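Local coordinates for protein aminoglycoside acetyltransferase meta-AAC0020 (Uncultured bacterium, PDB 5F47) that probably transfers an acetyl group from acetyl-coenzyme A to aminoglycoside antibiotics, as a GNAT-fold enzyme linked to antibiotic resistance, at residues L11-L16 with F60-E65; F24-R29 with N66-G71. All blocks are in the same frame, centred on the assembly; numbering follows the deposited sequence.

Interaction 1. Residues L11-L16 with F60-E65; sequences LKIERL and FVALLE
Lys-12 and Glu-14 pair with Leu-63 and Val-61 through four backbone hydrogen bonds, and the 155° between the directions of strands 11-15 and 60-64 makes the pairing antiparallel. Two bonds run from Lys-12 N to Leu-63 O (2.9 Å) and from Leu-63 N to Lys-12 O. The other two join Glu-14 and Val-61 in the same reciprocal way, the bond from Val-61 N to Glu-14 O being almost straight at 173°. In the non-hydrogen-bonded pairs between and beside them, CA-H groups lean on the same carbonyls, as Ala-62 CA does on Lys-12 O at 3.3 Å.

Across the two segments the ring contact is between Arg-15 and Phe-60. With CG anti to the backbone N (chi1 -176°), the arginine's aliphatic chain runs alongside the ring, and Arg-15 CG makes a CH-pi contact over one face, 4.0 Å from the Phe-60 centroid and offset toward the rim.

Apolar contacts divide between the two faces of the sheet. Ile-13 CD1 meets Ala-62 CB at 3.7 Å on the same face as Phe-60, where helix 103-117 packs; on the side of helix 21-34, Leu-16 CD2 meets Val-61 CG2 at 3.6 Å.

One contact is polar-apolar: Glu-14 OE1 lies 3.5 Å from Leu-63 CD1, the side chains crossing at about a right angle.

The chemistry implies an edge strand of the GNAT sheet whose register is set by backbone bonds, while apolar parts of Arg-15, Ile-13 and Leu-16 pack on Phe-60, Ala-62 and Val-61.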
ATOM      1  N   LEU B  11      -5.581 -29.847   1.666  1.00 34.30           N
ATOM      2  CA  LEU B  11      -5.178 -28.453   1.783  1.00 32.72           C
ATOM      3  C   LEU B  11      -6.081 -27.681   2.739  1.00 31.97           C
ATOM      4  O   LEU B  11      -7.304 -27.750   2.649  1.00 34.90           O
ATOM      5  CB  LEU B  11      -5.176 -27.790   0.409  1.00 33.62           C
ATOM      6  CG  LEU B  11      -4.598 -26.381   0.334  1.00 33.82           C
ATOM      7  CD1 LEU B  11      -3.095 -26.404   0.532  1.00 33.24           C
ATOM      8  CD2 LEU B  11      -4.953 -25.758  -1.004  1.00 34.69           C
ATOM      9  N   LYS B  12      -5.468 -26.935   3.651  1.00 29.04           N
ATOM     10  CA  LYS B  12      -6.218 -26.069   4.549  1.00 32.44           C
ATOM     11  C   LYS B  12      -5.823 -24.625   4.292  1.00 27.72           C
ATOM     12  O   LYS B  12      -4.637 -24.319   4.144  1.00 26.63           O
ATOM     13  CB  LYS B  12      -5.965 -26.430   6.013  1.00 36.47           C
ATOM     14  CG  LYS B  12      -6.330 -27.863   6.392  1.00 44.22           C
ATOM     15  CD  LYS B  12      -7.831 -28.080   6.368  1.00 50.56           C
ATOM     16  CE  LYS B  12      -8.210 -29.479   6.856  1.00 57.50           C
ATOM     17  NZ  LYS B  12      -7.809 -30.562   5.907  1.00 61.29           N
ATOM     18  N   ILE B  13      -6.815 -23.738   4.216  1.00 27.19           N
ATOM     19  CA  ILE B  13      -6.558 -22.307   4.095  1.00 26.20           C
ATOM     20  C   ILE B  13      -6.998 -21.644   5.383  1.00 27.66           C
ATOM     21  O   ILE B  13      -8.145 -21.805   5.806  1.00 30.99           O
ATOM     22  CB  ILE B  13      -7.301 -21.661   2.907  1.00 29.10           C
ATOM     23  CG1 ILE B  13      -6.906 -22.332   1.589  1.00 30.71           C
ATOM     24  CG2 ILE B  13      -7.023 -20.169   2.854  1.00 28.20           C
ATOM     25  CD1 ILE B  13      -5.492 -22.049   1.164  1.00 28.94           C
ATOM     26  N   GLU B  14      -6.083 -20.925   6.021  1.00 26.64           N
ATOM     27  CA  GLU B  14      -6.356 -20.364   7.332  1.00 28.44           C
ATOM     28  C   GLU B  14      -5.859 -18.938   7.432  1.00 25.03           C
ATOM     29  O   GLU B  14      -4.848 -18.571   6.826  1.00 22.59           O
ATOM     30  CB  GLU B  14      -5.724 -21.233   8.428  1.00 34.49           C
ATOM     31  CG  GLU B  14      -6.337 -22.636   8.495  1.00 41.93           C
ATOM     32  CD  GLU B  14      -5.741 -23.523   9.579  1.00 47.65           C
ATOM     33  OE1 GLU B  14      -4.925 -23.031  10.386  1.00 48.04           O
ATOM     34  OE2 GLU B  14      -6.103 -24.722   9.618  1.00 50.90           O
ATOM     35  N   ARG B  15      -6.586 -18.132   8.193  1.00 24.50           N
ATOM     36  CA  ARG B  15      -6.182 -16.765   8.471  1.00 20.50           C
ATOM     37  C   ARG B  15      -5.447 -16.743   9.806  1.00 20.69           C
ATOM     38  O   ARG B  15      -5.967 -17.254  10.796  1.00 23.52           O
ATOM     39  CB  ARG B  15      -7.403 -15.836   8.493  1.00 21.52           C
ATOM     40  CG  ARG B  15      -7.048 -14.366   8.689  1.00 22.24           C
ATOM     41  CD  ARG B  15      -8.302 -13.495   8.674  1.00 25.79           C
ATOM     42  NE  ARG B  15      -9.021 -13.527   9.947  1.00 29.63           N
ATOM     43  CZ  ARG B  15     -10.179 -14.151  10.155  1.00 34.79           C
ATOM     44  NH1 ARG B  15     -10.781 -14.821   9.176  1.00 36.22           N
ATOM     45  NH2 ARG B  15     -10.740 -14.100  11.354  1.00 37.26           N
ATOM     46  N   LEU B  16      -4.237 -16.190   9.842  1.00 19.56           N
ATOM     47  CA  LEU B  16      -3.439 -16.252  11.062  1.00 20.00           C
ATOM     48  C   LEU B  16      -4.027 -15.394  12.176  1.00 21.48           C
ATOM     49  O   LEU B  16      -4.533 -14.289  11.941  1.00 22.66           O
ATOM     50  CB  LEU B  16      -1.995 -15.833  10.792  1.00 19.02           C
ATOM     51  CG  LEU B  16      -1.164 -16.721   9.859  1.00 19.46           C
ATOM     52  CD1 LEU B  16       0.300 -16.324  10.014  1.00 17.67           C
ATOM     53  CD2 LEU B  16      -1.354 -18.215  10.112  1.00 20.74           C
ATOM     54  N   PHE B  60      -2.895 -14.731   5.371  1.00 15.20           N
ATOM     55  CA  PHE B  60      -3.590 -15.973   5.053  1.00 17.12           C
ATOM     56  C   PHE B  60      -2.563 -17.004   4.634  1.00 17.35           C
ATOM     57  O   PHE B  60      -1.662 -16.691   3.858  1.00 18.77           O
ATOM     58  CB  PHE B  60      -4.615 -15.759   3.942  1.00 18.93           C
ATOM     59  CG  PHE B  60      -5.753 -14.859   4.333  1.00 19.57           C
ATOM     60  CD1 PHE B  60      -5.583 -13.483   4.345  1.00 20.67           C
ATOM     61  CD2 PHE B  60      -6.975 -15.385   4.705  1.00 22.85           C
ATOM     62  CE1 PHE B  60      -6.621 -12.648   4.714  1.00 22.31           C
ATOM     63  CE2 PHE B  60      -8.021 -14.547   5.069  1.00 23.70           C
ATOM     64  CZ  PHE B  60      -7.822 -13.174   5.085  1.00 22.52           C
ATOM     65  N   VAL B  61      -2.693 -18.225   5.133  1.00 19.16           N
ATOM     66  CA  VAL B  61      -1.747 -19.276   4.778  1.00 18.89           C
ATOM     67  C   VAL B  61      -2.410 -20.531   4.239  1.00 18.79           C
ATOM     68  O   VAL B  61      -3.587 -20.808   4.486  1.00 19.70           O
ATOM     69  CB  VAL B  61      -0.855 -19.666   5.978  1.00 19.98           C
ATOM     70  CG1 VAL B  61      -0.071 -18.446   6.466  1.00 18.95           C
ATOM     71  CG2 VAL B  61      -1.661 -20.279   7.120  1.00 21.09           C
ATOM     72  N   ALA B  62      -1.624 -21.290   3.487  1.00 19.49           N
ATOM     73  CA  ALA B  62      -2.051 -22.595   2.998  1.00 19.62           C
ATOM     74  C   ALA B  62      -1.222 -23.655   3.684  1.00 21.29           C
ATOM     75  O   ALA B  62       0.001 -23.534   3.770  1.00 21.92           O
ATOM     76  CB  ALA B  62      -1.901 -22.684   1.499  1.00 21.10           C
ATOM     77  N   LEU B  63      -1.886 -24.702   4.167  1.00 22.78           N
ATOM     78  CA  LEU B  63      -1.230 -25.721   4.966  1.00 26.26           C
ATOM     79  C   LEU B  63      -1.469 -27.096   4.390  1.00 27.60           C
ATOM     80  O   LEU B  63      -2.593 -27.424   4.011  1.00 27.11           O
ATOM     81  CB  LEU B  63      -1.745 -25.690   6.399  1.00 29.08           C
ATOM     82  CG  LEU B  63      -1.356 -24.495   7.260  1.00 29.31           C
ATOM     83  CD1 LEU B  63      -2.527 -24.097   8.133  1.00 30.36           C
ATOM     84  CD2 LEU B  63      -0.159 -24.862   8.112  1.00 31.65           C
ATOM     85  N   LEU B  64      -0.405 -27.883   4.304  1.00 27.28           N
ATOM     86  CA  LEU B  64      -0.526 -29.318   4.109  1.00 33.98           C
ATOM     87  C   LEU B  64      -0.041 -29.943   5.404  1.00 39.42           C
ATOM     88  O   LEU B  64       1.132 -29.811   5.762  1.00 36.74           O
ATOM     89  CB  LEU B  64       0.278 -29.791   2.906  1.00 33.36           C
ATOM     90  CG  LEU B  64      -0.315 -29.303   1.585  1.00 31.44           C
ATOM     91  CD1 LEU B  64       0.563 -29.718   0.428  1.00 32.27           C
ATOM     92  CD2 LEU B  64      -1.717 -29.882   1.406  1.00 32.53           C
ATOM     93  N   GLU B  65      -0.968 -30.605   6.096  1.00 46.79           N
ATOM     94  CA  GLU B  65      -0.843 -30.906   7.518  1.00 57.05           C
ATOM     95  C   GLU B  65      -0.601 -29.612   8.289  1.00 58.08           C
ATOM     96  O   GLU B  65      -1.458 -28.722   8.305  1.00 56.61           O
ATOM     97  CB  GLU B  65       0.265 -31.922   7.766  1.00 64.70           C
ATOM     98  CG  GLU B  65      -0.072 -33.286   7.216  1.00 72.10           C
ATOM     99  CD  GLU B  65       1.031 -34.287   7.437  1.00 78.70           C
ATOM    100  OE1 GLU B  65       1.403 -34.525   8.606  1.00 81.94           O
ATOM    101  OE2 GLU B  65       1.524 -34.837   6.433  1.00 80.13           O
TER

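Interaction 2. Residues F24-R29 with N66-G71; sequences FIQLIR and NKIVGG
Gln-26 and Leu-27 bring helix 24-29 onto strand 67-71, the two short axes lying 8.5 Å apart at closest approach and 60° apart in direction.

Gln-26 works mainly through its amide oxygen. CG is anti to the carbonyl carbon (chi1 -76°) and the chain is extended beyond it, which carries the amide to the start of the strand. There Gln-26 OE1 accepts a weak but fairly straight hydrogen bond from Ile-68 N, at 3.4 Å and 168°. A water donates to Asn-66 O at 2.8 Å; it also lies beside Gln-26 NE2, but implausibly close for a hydrogen bond, so a water bridge between the two residues is doubtful. The aliphatic part of the glutamine is also used: Gln-26 CB lies 3.7 Å from Ile-68 CG1.

Leu-27 projects its CD1 branch at the backbone of Gly-71, 3.6 Å from Gly-71 CA, so the methyl packs directly on the main chain. The other branch of Ile-68, CG2, approaches Leu-27 CD1 more loosely, at 4.2 Å.

Val-69 and Gly-70 together face Ala-62, forming a classic beta bulge in strand 67-77. The contact is helix-on-sheet packing of the GNAT fold: helix 21-34 lies across this strand and strand 57-64, where Leu-27 also touches Val-59; helix 45-53 packs on Phe-24 and Ile-28, and Tyr-80 of the second subunit reaches Ile-28.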
ATOM      1  N   PHE B  24       3.685 -17.552  10.943  1.00 18.97           N
ATOM      2  CA  PHE B  24       4.077 -16.304  10.289  1.00 17.83           C
ATOM      3  C   PHE B  24       5.557 -16.377   9.889  1.00 17.52           C
ATOM      4  O   PHE B  24       5.917 -16.041   8.757  1.00 16.31           O
ATOM      5  CB  PHE B  24       3.806 -15.127  11.232  1.00 18.79           C
ATOM      6  CG  PHE B  24       3.941 -13.750  10.608  1.00 18.52           C
ATOM      7  CD1 PHE B  24       3.812 -13.529   9.239  1.00 16.91           C
ATOM      8  CD2 PHE B  24       4.194 -12.660  11.433  1.00 18.71           C
ATOM      9  CE1 PHE B  24       3.944 -12.231   8.714  1.00 16.93           C
ATOM     10  CE2 PHE B  24       4.308 -11.384  10.931  1.00 18.11           C
ATOM     11  CZ  PHE B  24       4.192 -11.159   9.573  1.00 16.37           C
ATOM     12  N   ILE B  25       6.390 -16.856  10.806  1.00 19.29           N
ATOM     13  CA  ILE B  25       7.818 -17.013  10.529  1.00 18.93           C
ATOM     14  C   ILE B  25       8.042 -18.033   9.418  1.00 19.65           C
ATOM     15  O   ILE B  25       8.865 -17.802   8.525  1.00 18.31           O
ATOM     16  CB  ILE B  25       8.580 -17.402  11.806  1.00 20.98           C
ATOM     17  CG1 ILE B  25       8.594 -16.197  12.747  1.00 20.41           C
ATOM     18  CG2 ILE B  25      10.026 -17.845  11.496  1.00 21.67           C
ATOM     19  CD1 ILE B  25       9.191 -16.484  14.113  1.00 23.56           C
ATOM     20  N   GLN B  26       7.302 -19.140   9.438  1.00 20.35           N
ATOM     21  CA  GLN B  26       7.379 -20.102   8.330  1.00 21.28           C
ATOM     22  C   GLN B  26       7.044 -19.445   6.995  1.00 18.75           C
ATOM     23  O   GLN B  26       7.718 -19.691   5.985  1.00 18.89           O
ATOM     24  CB  GLN B  26       6.438 -21.285   8.554  1.00 25.42           C
ATOM     25  CG  GLN B  26       6.891 -22.308   9.562  1.00 32.67           C
ATOM     26  CD  GLN B  26       5.865 -23.420   9.699  1.00 38.74           C
ATOM     27  OE1 GLN B  26       5.589 -24.152   8.740  1.00 40.79           O
ATOM     28  NE2 GLN B  26       5.276 -23.537  10.884  1.00 41.07           N
ATOM     29  N   LEU B  27       6.003 -18.612   6.976  1.00 17.75           N
ATOM     30  CA  LEU B  27       5.637 -17.924   5.745  1.00 16.53           C
ATOM     31  C   LEU B  27       6.743 -16.973   5.293  1.00 15.98           C
ATOM     32  O   LEU B  27       7.063 -16.911   4.109  1.00 16.47           O
ATOM     33  CB  LEU B  27       4.323 -17.152   5.911  1.00 15.68           C
ATOM     34  CG  LEU B  27       3.875 -16.448   4.625  1.00 17.02           C
ATOM     35  CD1 LEU B  27       3.643 -17.450   3.484  1.00 18.44           C
ATOM     36  CD2 LEU B  27       2.625 -15.609   4.868  1.00 17.19           C
ATOM     37  N   ILE B  28       7.333 -16.249   6.242  1.00 15.80           N
ATOM     38  CA  ILE B  28       8.393 -15.306   5.910  1.00 16.50           C
ATOM     39  C   ILE B  28       9.584 -16.070   5.316  1.00 16.68           C
ATOM     40  O   ILE B  28      10.173 -15.626   4.332  1.00 17.14           O
ATOM     41  CB  ILE B  28       8.809 -14.490   7.137  1.00 14.35           C
ATOM     42  CG1 ILE B  28       7.660 -13.567   7.556  1.00 15.28           C
ATOM     43  CG2 ILE B  28      10.064 -13.662   6.829  1.00 18.24           C
ATOM     44  CD1 ILE B  28       7.794 -13.021   8.975  1.00 17.13           C
ATOM     45  N   ARG B  29       9.911 -17.236   5.871  1.00 16.68           N
ATOM     46  CA  ARG B  29      10.966 -18.062   5.279  1.00 18.08           C
ATOM     47  C   ARG B  29      10.592 -18.562   3.890  1.00 17.89           C
ATOM     48  O   ARG B  29      11.452 -18.708   3.031  1.00 20.60           O
ATOM     49  CB  ARG B  29      11.303 -19.258   6.172  1.00 20.80           C
ATOM     50  CG  ARG B  29      11.953 -18.871   7.499  1.00 22.64           C
ATOM     51  CD  ARG B  29      13.205 -18.023   7.296  1.00 24.68           C
ATOM     52  NE  ARG B  29      13.929 -17.823   8.549  1.00 25.53           N
ATOM     53  CZ  ARG B  29      15.017 -17.067   8.666  1.00 27.14           C
ATOM     54  NH1 ARG B  29      15.516 -16.434   7.605  1.00 27.02           N
ATOM     55  NH2 ARG B  29      15.603 -16.941   9.848  1.00 28.86           N
ATOM     56  N   ASN B  66       0.554 -29.500   8.926  1.00 60.65           N
ATOM     57  CA  ASN B  66       0.895 -28.263   9.605  1.00 61.28           C
ATOM     58  C   ASN B  66       2.135 -27.639   8.983  1.00 54.46           C
ATOM     59  O   ASN B  66       2.874 -26.911   9.643  1.00 56.12           O
ATOM     60  CB  ASN B  66       1.100 -28.501  11.103  1.00 70.56           C
ATOM     61  CG  ASN B  66       0.522 -27.385  11.955  1.00 75.56           C
ATOM     62  OD1 ASN B  66       1.228 -26.766  12.752  1.00 78.97           O
ATOM     63  ND2 ASN B  66      -0.768 -27.115  11.781  1.00 76.49           N
ATOM     64  N   LYS B  67       2.357 -27.933   7.706  1.00 47.99           N
ATOM     65  CA  LYS B  67       3.427 -27.289   6.960  1.00 42.17           C
ATOM     66  C   LYS B  67       2.874 -26.182   6.073  1.00 33.81           C
ATOM     67  O   LYS B  67       1.957 -26.404   5.284  1.00 30.77           O
ATOM     68  CB  LYS B  67       4.192 -28.293   6.104  1.00 46.84           C
ATOM     69  CG  LYS B  67       5.394 -27.675   5.397  1.00 50.60           C
ATOM     70  CD  LYS B  67       5.910 -28.552   4.267  1.00 55.93           C
ATOM     71  CE  LYS B  67       7.233 -28.024   3.729  1.00 60.42           C
ATOM     72  NZ  LYS B  67       7.530 -28.531   2.359  1.00 63.81           N
ATOM     73  N   ILE B  68       3.442 -24.989   6.210  1.00 30.85           N
ATOM     74  CA  ILE B  68       3.071 -23.855   5.381  1.00 28.02           C
ATOM     75  C   ILE B  68       3.600 -24.060   3.965  1.00 26.62           C
ATOM     76  O   ILE B  68       4.810 -24.221   3.770  1.00 29.17           O
ATOM     77  CB  ILE B  68       3.631 -22.544   5.961  1.00 29.34           C
ATOM     78  CG1 ILE B  68       3.028 -22.261   7.338  1.00 31.13           C
ATOM     79  CG2 ILE B  68       3.401 -21.390   4.999  1.00 28.04           C
ATOM     80  CD1 ILE B  68       1.572 -21.924   7.290  1.00 30.73           C
ATOM     81  N   VAL B  69       2.709 -24.074   2.982  1.00 24.35           N
ATOM     82  CA  VAL B  69       3.136 -24.286   1.605  1.00 23.41           C
ATOM     83  C   VAL B  69       2.775 -23.091   0.723  1.00 21.07           C
ATOM     84  O   VAL B  69       3.028 -23.080  -0.485  1.00 21.83           O
ATOM     85  CB  VAL B  69       2.529 -25.572   1.025  1.00 23.77           C
ATOM     86  CG1 VAL B  69       3.080 -26.794   1.778  1.00 25.82           C
ATOM     87  CG2 VAL B  69       1.007 -25.520   1.074  1.00 23.12           C
ATOM     88  N   GLY B  70       2.196 -22.071   1.339  1.00 19.83           N
ATOM     89  CA  GLY B  70       1.875 -20.856   0.618  1.00 18.35           C
ATOM     90  C   GLY B  70       1.247 -19.837   1.540  1.00 17.90           C
ATOM     91  O   GLY B  70       0.831 -20.169   2.645  1.00 19.04           O
ATOM     92  N   GLY B  71       1.207 -18.582   1.116  1.00 16.41           N
ATOM     93  CA  GLY B  71       0.472 -17.604   1.884  1.00 16.14           C
ATOM     94  C   GLY B  71       0.528 -16.227   1.281  1.00 14.15           C
ATOM     95  O   GLY B  71       1.246 -16.009   0.300  1.00 15.42           O
TER
HETATM   96  O   HOH W   1       3.492 -25.013  11.610  1.00 63.43           O

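How the interactions relate
Interaction 1 is a contact within the sheet, whereas interaction 2 lays a helix on it. They meet where strands 57-64 and 67-77 lie side by side: Ala-62 N and Gly-70 O, 2.8 Å apart, are probably hydrogen-bonded, as are Ala-62 O and Val-69 N, while Ile-68 CD1 packs on Val-61 and Leu-63. Both contacts are partly buried, with exposed polar residues beside buried apolar ones. Interaction 1 buries 577 Å², with four backbone bonds and side chains on both faces; interaction 2 buries 245 Å², with helix side chains on strand side chains and backbone and one weak bond. Each joins a member of the consecutive pair 11-15 and 21-34 to a member of the consecutive pair 57-64 and 67-77, so their segments alternate along the chain.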